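Local coordinates for tail protein, 43 kDa (Neisseria meningitidis MC58, PDB 3D37) that is of uncharacterised function but probably serves as a baseplate component of a Mu-like phage tail, at residues 180-191 with 295-305. Numbering follows the deposited sequence.
Sequences DYSSPPVATLCW and WQPGLRVHVID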
ATOM      1  N   ASP A 180      19.551  38.929  12.314  1.00 40.70           N
ATOM      2  CA  ASP A 180      19.066  40.248  12.614  1.00 41.73           C
ATOM      3  C   ASP A 180      17.612  40.252  13.070  1.00 41.67           C
ATOM      4  O   ASP A 180      16.703  40.107  12.247  1.00 43.30           O
ATOM      5  CB  ASP A 180      19.194  41.128  11.396  1.00 43.43           C
ATOM      6  CG  ASP A 180      18.897  42.580  11.699  1.00 47.10           C
ATOM      7  OD1 ASP A 180      18.894  42.971  12.895  1.00 51.59           O
ATOM      8  OD2 ASP A 180      18.679  43.335  10.721  1.00 55.97           O
ATOM      9  N   TYR A 181      17.409  40.432  14.371  1.00 40.47           N
ATOM     10  CA  TYR A 181      16.101  40.445  14.973  1.00 40.86           C
ATOM     11  C   TYR A 181      15.400  41.818  14.956  1.00 41.56           C
ATOM     12  O   TYR A 181      14.317  41.968  15.524  1.00 41.46           O
ATOM     13  CB  TYR A 181      16.218  39.909  16.417  1.00 39.93           C
ATOM     14  CG  TYR A 181      16.779  38.514  16.453  1.00 37.88           C
ATOM     15  CD1 TYR A 181      16.020  37.450  15.992  1.00 36.78           C
ATOM     16  CD2 TYR A 181      18.076  38.261  16.921  1.00 37.59           C
ATOM     17  CE1 TYR A 181      16.535  36.153  15.956  1.00 38.33           C
ATOM     18  CE2 TYR A 181      18.599  36.958  16.934  1.00 39.08           C
ATOM     19  CZ  TYR A 181      17.807  35.900  16.433  1.00 39.13           C
ATOM     20  OH  TYR A 181      18.276  34.609  16.398  1.00 37.61           O
ATOM     21  N   SER A 182      16.035  42.817  14.340  1.00 42.95           N
ATOM     22  CA  SER A 182      15.430  44.128  14.108  1.00 43.48           C
ATOM     23  C   SER A 182      14.513  44.074  12.889  1.00 44.52           C
ATOM     24  O   SER A 182      13.497  44.751  12.855  1.00 45.78           O
ATOM     25  CB  SER A 182      16.520  45.227  13.964  1.00 43.70           C
ATOM     26  OG  SER A 182      17.237  45.154  12.729  1.00 44.00           O
ATOM     27  N   SER A 183      14.840  43.221  11.918  1.00 44.77           N
ATOM     28  CA  SER A 183      14.018  43.036  10.721  1.00 44.94           C
ATOM     29  C   SER A 183      12.588  42.580  11.066  1.00 45.01           C
ATOM     30  O   SER A 183      12.415  41.540  11.706  1.00 45.21           O
ATOM     31  CB  SER A 183      14.674  42.012   9.786  1.00 45.27           C
ATOM     32  OG  SER A 183      15.978  42.455   9.410  1.00 47.80           O
ATOM     33  N   PRO A 184      11.563  43.366  10.653  1.00 44.31           N
ATOM     34  CA  PRO A 184      10.171  43.009  10.932  1.00 42.89           C
ATOM     35  C   PRO A 184       9.780  41.665  10.318  1.00 41.35           C
ATOM     36  O   PRO A 184      10.287  41.312   9.253  1.00 41.47           O
ATOM     37  CB  PRO A 184       9.369  44.154  10.282  1.00 43.53           C
ATOM     38  CG  PRO A 184      10.333  45.308  10.192  1.00 43.73           C
ATOM     39  CD  PRO A 184      11.667  44.666   9.945  1.00 44.88           C
ATOM     40  N   PRO A 185       8.895  40.913  10.983  1.00 39.94           N
ATOM     41  CA  PRO A 185       8.520  39.613  10.400  1.00 39.61           C
ATOM     42  C   PRO A 185       8.010  39.800   8.975  1.00 39.13           C
ATOM     43  O   PRO A 185       7.382  40.800   8.703  1.00 38.49           O
ATOM     44  CB  PRO A 185       7.409  39.118  11.328  1.00 38.87           C
ATOM     45  CG  PRO A 185       7.625  39.870  12.622  1.00 40.39           C
ATOM     46  CD  PRO A 185       8.191  41.190  12.252  1.00 39.58           C
ATOM     47  N   VAL A 186       8.238  38.838   8.082  1.00 38.85           N
ATOM     48  CA  VAL A 186       7.918  39.046   6.672  1.00 38.79           C
ATOM     49  C   VAL A 186       6.551  38.585   6.334  1.00 37.25           C
ATOM     50  O   VAL A 186       6.071  38.883   5.243  1.00 37.70           O
ATOM     51  CB  VAL A 186       8.888  38.333   5.702  1.00 38.08           C
ATOM     52  CG1 VAL A 186      10.254  38.969   5.837  1.00 42.00           C
ATOM     53  CG2 VAL A 186       8.854  36.828   5.943  1.00 39.56           C
ATOM     54  N   ALA A 187       5.943  37.841   7.253  1.00 36.35           N
ATOM     55  CA  ALA A 187       4.694  37.166   7.016  1.00 35.53           C
ATOM     56  C   ALA A 187       4.080  36.789   8.360  1.00 35.65           C
ATOM     57  O   ALA A 187       4.791  36.657   9.357  1.00 34.50           O
ATOM     58  CB  ALA A 187       4.923  35.914   6.168  1.00 35.65           C
ATOM     59  N   THR A 188       2.754  36.681   8.357  1.00 35.67           N
ATOM     60  CA  THR A 188       1.963  36.102   9.405  1.00 35.97           C
ATOM     61  C   THR A 188       1.264  34.878   8.852  1.00 36.00           C
ATOM     62  O   THR A 188       0.477  34.943   7.887  1.00 36.69           O
ATOM     63  CB  THR A 188       0.927  37.059   9.944  1.00 36.05           C
ATOM     64  OG1 THR A 188       1.607  38.149  10.569  1.00 38.83           O
ATOM     65  CG2 THR A 188       0.039  36.357  10.955  1.00 35.54           C
ATOM     66  N   LEU A 189       1.586  33.734   9.446  1.00 35.59           N
ATOM     67  CA  LEU A 189       0.964  32.482   9.061  1.00 34.74           C
ATOM     68  C   LEU A 189       0.035  32.055  10.185  1.00 34.27           C
ATOM     69  O   LEU A 189       0.328  32.249  11.351  1.00 33.23           O
ATOM     70  CB  LEU A 189       2.009  31.440   8.826  1.00 34.34           C
ATOM     71  CG  LEU A 189       3.033  31.715   7.728  1.00 35.64           C
ATOM     72  CD1 LEU A 189       4.047  30.598   7.752  1.00 32.81           C
ATOM     73  CD2 LEU A 189       2.407  31.841   6.346  1.00 31.70           C
ATOM     74  N   CYS A 190      -1.099  31.484   9.831  1.00 35.02           N
ATOM     75  CA  CYS A 190      -2.057  31.055  10.837  1.00 36.34           C
ATOM     76  C   CYS A 190      -2.686  29.719  10.484  1.00 35.56           C
ATOM     77  O   CYS A 190      -2.723  29.294   9.322  1.00 33.56           O
ATOM     78  CB  CYS A 190      -3.123  32.151  11.131  1.00 37.51           C
ATOM     79  SG  CYS A 190      -4.326  32.548   9.803  1.00 44.19           S
ATOM     80  N   TRP A 191      -3.093  29.030  11.543  1.00 36.84           N
ATOM     81  CA  TRP A 191      -3.717  27.723  11.474  1.00 38.48           C
ATOM     82  C   TRP A 191      -5.160  27.864  11.873  1.00 40.25           C
ATOM     83  O   TRP A 191      -5.458  28.437  12.918  1.00 40.61           O
ATOM     84  CB  TRP A 191      -3.077  26.738  12.447  1.00 37.49           C
ATOM     85  CG  TRP A 191      -3.890  25.525  12.574  1.00 36.49           C
ATOM     86  CD1 TRP A 191      -4.918  25.311  13.445  1.00 36.57           C
ATOM     87  CD2 TRP A 191      -3.817  24.367  11.741  1.00 33.61           C
ATOM     88  NE1 TRP A 191      -5.487  24.088  13.206  1.00 34.86           N
ATOM     89  CE2 TRP A 191      -4.821  23.480  12.173  1.00 34.26           C
ATOM     90  CE3 TRP A 191      -3.021  24.006  10.663  1.00 34.88           C
ATOM     91  CZ2 TRP A 191      -5.015  22.236  11.581  1.00 36.10           C
ATOM     92  CZ3 TRP A 191      -3.191  22.768  10.084  1.00 35.30           C
ATOM     93  CH2 TRP A 191      -4.185  21.898  10.532  1.00 37.65           C
ATOM     94  N   TRP A 295      10.730  32.105   0.573  1.00 27.86           N
ATOM     95  CA  TRP A 295      11.105  31.652   1.906  1.00 27.00           C
ATOM     96  C   TRP A 295      12.608  31.342   1.894  1.00 26.62           C
ATOM     97  O   TRP A 295      13.111  30.722   0.973  1.00 26.26           O
ATOM     98  CB  TRP A 295      10.304  30.408   2.326  1.00 26.18           C
ATOM     99  CG  TRP A 295       8.850  30.584   2.391  1.00 24.81           C
ATOM    100  CD1 TRP A 295       7.937  30.052   1.544  1.00 24.24           C
ATOM    101  CD2 TRP A 295       8.103  31.294   3.378  1.00 24.47           C
ATOM    102  NE1 TRP A 295       6.689  30.372   1.929  1.00 23.32           N
ATOM    103  CE2 TRP A 295       6.752  31.173   3.029  1.00 23.56           C
ATOM    104  CE3 TRP A 295       8.445  32.069   4.486  1.00 24.38           C
ATOM    105  CZ2 TRP A 295       5.738  31.761   3.776  1.00 26.34           C
ATOM    106  CZ3 TRP A 295       7.453  32.656   5.198  1.00 24.09           C
ATOM    107  CH2 TRP A 295       6.127  32.489   4.870  1.00 23.43           C
ATOM    108  N   GLN A 296      13.294  31.796   2.920  1.00 27.94           N
ATOM    109  CA  GLN A 296      14.745  31.732   3.003  1.00 28.07           C
ATOM    110  C   GLN A 296      15.129  31.830   4.455  1.00 27.15           C
ATOM    111  O   GLN A 296      14.593  32.692   5.192  1.00 25.99           O
ATOM    112  CB  GLN A 296      15.339  32.933   2.251  1.00 28.21           C
ATOM    113  CG  GLN A 296      16.857  32.915   2.087  1.00 31.26           C
ATOM    114  CD  GLN A 296      17.330  31.806   1.153  1.00 34.70           C
ATOM    115  OE1 GLN A 296      18.456  31.317   1.319  1.00 42.16           O
ATOM    116  NE2 GLN A 296      16.510  31.422   0.168  1.00 28.46           N
ATOM    117  N   PRO A 297      16.108  31.006   4.895  1.00 27.66           N
ATOM    118  CA  PRO A 297      16.535  31.153   6.318  1.00 27.27           C
ATOM    119  C   PRO A 297      16.956  32.567   6.647  1.00 28.02           C
ATOM    120  O   PRO A 297      17.574  33.193   5.797  1.00 27.83           O
ATOM    121  CB  PRO A 297      17.706  30.161   6.418  1.00 26.50           C
ATOM    122  CG  PRO A 297      17.378  29.124   5.370  1.00 27.15           C
ATOM    123  CD  PRO A 297      16.846  29.925   4.228  1.00 26.81           C
ATOM    124  N   GLY A 298      16.672  33.057   7.884  1.00 28.48           N
ATOM    125  CA  GLY A 298      17.019  34.424   8.265  1.00 28.98           C
ATOM    126  C   GLY A 298      15.828  35.344   8.358  1.00 29.95           C
ATOM    127  O   GLY A 298      15.899  36.382   9.017  1.00 30.26           O
ATOM    128  N   LEU A 299      14.723  34.936   7.746  1.00 29.32           N
ATOM    129  CA  LEU A 299      13.416  35.577   7.930  1.00 29.82           C
ATOM    130  C   LEU A 299      12.781  35.274   9.297  1.00 30.18           C
ATOM    131  O   LEU A 299      13.056  34.240   9.925  1.00 29.93           O
ATOM    132  CB  LEU A 299      12.451  35.172   6.818  1.00 29.91           C
ATOM    133  CG  LEU A 299      12.922  35.448   5.402  1.00 31.22           C
ATOM    134  CD1 LEU A 299      11.961  34.923   4.417  1.00 33.49           C
ATOM    135  CD2 LEU A 299      13.157  37.017   5.249  1.00 31.74           C
ATOM    136  N   ARG A 300      11.973  36.215   9.773  1.00 29.74           N
ATOM    137  CA  ARG A 300      11.174  36.016  10.986  1.00 30.00           C
ATOM    138  C   ARG A 300       9.727  35.940  10.551  1.00 30.26           C
ATOM    139  O   ARG A 300       9.337  36.608   9.597  1.00 30.99           O
ATOM    140  CB  ARG A 300      11.437  37.104  12.004  1.00 29.99           C
ATOM    141  CG  ARG A 300      12.860  37.004  12.543  1.00 29.81           C
ATOM    142  CD  ARG A 300      13.301  38.218  13.239  1.00 31.28           C
ATOM    143  NE  ARG A 300      12.659  38.462  14.532  1.00 31.51           N
ATOM    144  CZ  ARG A 300      11.819  39.450  14.795  1.00 33.58           C
ATOM    145  NH1 ARG A 300      11.459  40.318  13.854  1.00 35.88           N
ATOM    146  NH2 ARG A 300      11.320  39.577  16.020  1.00 35.91           N
ATOM    147  N   VAL A 301       8.966  35.046  11.196  1.00 29.67           N
ATOM    148  CA  VAL A 301       7.627  34.707  10.814  1.00 29.94           C
ATOM    149  C   VAL A 301       6.720  34.780  12.052  1.00 31.58           C
ATOM    150  O   VAL A 301       7.005  34.171  13.112  1.00 30.80           O
ATOM    151  CB  VAL A 301       7.537  33.277  10.137  1.00 30.65           C
ATOM    152  CG1 VAL A 301       6.124  33.036   9.643  1.00 28.33           C
ATOM    153  CG2 VAL A 301       8.537  33.134   8.980  1.00 27.26           C
ATOM    154  N   HIS A 302       5.674  35.596  11.948  1.00 31.55           N
ATOM    155  CA  HIS A 302       4.668  35.657  12.982  1.00 32.23           C
ATOM    156  C   HIS A 302       3.704  34.494  12.785  1.00 31.37           C
ATOM    157  O   HIS A 302       3.141  34.295  11.689  1.00 32.13           O
ATOM    158  CB  HIS A 302       3.949  37.018  12.921  1.00 32.95           C
ATOM    159  CG  HIS A 302       2.869  37.181  13.935  1.00 34.06           C
ATOM    160  ND1 HIS A 302       1.746  37.938  13.703  1.00 36.79           N
ATOM    161  CD2 HIS A 302       2.748  36.705  15.195  1.00 38.85           C
ATOM    162  CE1 HIS A 302       0.991  37.945  14.786  1.00 39.09           C
ATOM    163  NE2 HIS A 302       1.578  37.203  15.706  1.00 39.37           N
ATOM    164  N   VAL A 303       3.550  33.669  13.811  1.00 31.02           N
ATOM    165  CA  VAL A 303       2.646  32.501  13.730  1.00 31.30           C
ATOM    166  C   VAL A 303       1.488  32.617  14.705  1.00 31.14           C
ATOM    167  O   VAL A 303       1.702  32.913  15.888  1.00 29.83           O
ATOM    168  CB  VAL A 303       3.413  31.158  13.995  1.00 31.25           C
ATOM    169  CG1 VAL A 303       2.457  29.922  13.955  1.00 29.14           C
ATOM    170  CG2 VAL A 303       4.562  30.984  12.990  1.00 31.18           C
ATOM    171  N   ILE A 304       0.267  32.384  14.196  1.00 32.99           N
ATOM    172  CA  ILE A 304      -0.941  32.322  15.033  1.00 34.53           C
ATOM    173  C   ILE A 304      -1.652  30.966  14.920  1.00 35.26           C
ATOM    174  O   ILE A 304      -1.996  30.483  13.833  1.00 36.52           O
ATOM    175  CB  ILE A 304      -1.933  33.502  14.778  1.00 34.55           C
ATOM    176  CG1 ILE A 304      -1.212  34.837  14.903  1.00 33.97           C
ATOM    177  CG2 ILE A 304      -3.152  33.462  15.776  1.00 33.99           C
ATOM    178  CD1 ILE A 304      -2.001  35.985  14.246  1.00 35.10           C
ATOM    179  N   ASP A 305      -1.843  30.338  16.064  1.00 36.86           N
ATOM    180  CA  ASP A 305      -2.679  29.147  16.148  1.00 38.59           C
ATOM    181  C   ASP A 305      -3.559  29.334  17.372  1.00 39.68           C
ATOM    182  O   ASP A 305      -3.128  29.080  18.486  1.00 39.11           O
ATOM    183  CB  ASP A 305      -1.802  27.904  16.285  1.00 39.04           C
ATOM    184  CG  ASP A 305      -2.588  26.624  16.274  1.00 39.30           C
ATOM    185  OD1 ASP A 305      -3.818  26.660  16.514  1.00 41.42           O
ATOM    186  OD2 ASP A 305      -1.977  25.568  15.953  1.00 41.17           O
TER
HETATM  187  O   HOH W   1      14.930  38.594  10.200  1.00 33.94           O
HETATM  188  O   HOH W   2      18.423  37.376  10.031  1.00 38.39           O
HETATM  189  O   HOH W   3      12.234  38.901   8.833  1.00 38.62           O
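Arg300 reaches out of its strand into the loop 181-185, and its long chain suits it to that span. CB of Arg300 lies 4.2 Å from the CA of Pro185; beyond it the chain bends at chi3 (71°), turning the head into the loop. NE of Arg300 then comes to the edge of the Tyr181 ring, 3.8 Å from CD1 of Tyr181, with CD close by and ring and guanidinium planes standing nearly perpendicular. CZ sits under the carbonyl O of Tyr181, which lies 3.6 Å above the guanidinium plane of Arg300, over its centre. At the tip, NH1 of Arg300 donates to O of Ser183 (2.6 Å, a bent 131°), while NH2 makes a salt bridge with Asp338; the head is thus gripped through NH1 and NH2, while the Tyr181 carbonyl lies over one face.

Farther on, strands 187-191 and 300-305 run parallel, joined by backbone bonds such as Ile304 N to Leu189 O. On one face Thr188 and His302 lie side by side: with CG of His302 anti to its backbone N (chi1 179°), ND1 meets OG1 of Thr188 at 3.1 Å, and NE2 is hydrogen-bonded to OD1 of Asp311. The other face is apolar around Leu189, Val301 and Trp295, where a branched leucine can fill in between aliphatic and aromatic neighbours: CD1 of Leu189 touches CG1 of Val301 (3.7 Å) and CH2 of Trp295 (4.0 Å).

Strand 300-305 pairs antiparallel with strand 310-324 on its other side. The Leu189 and Trp295 side of the pair packs against strands 278-285 and 330-337.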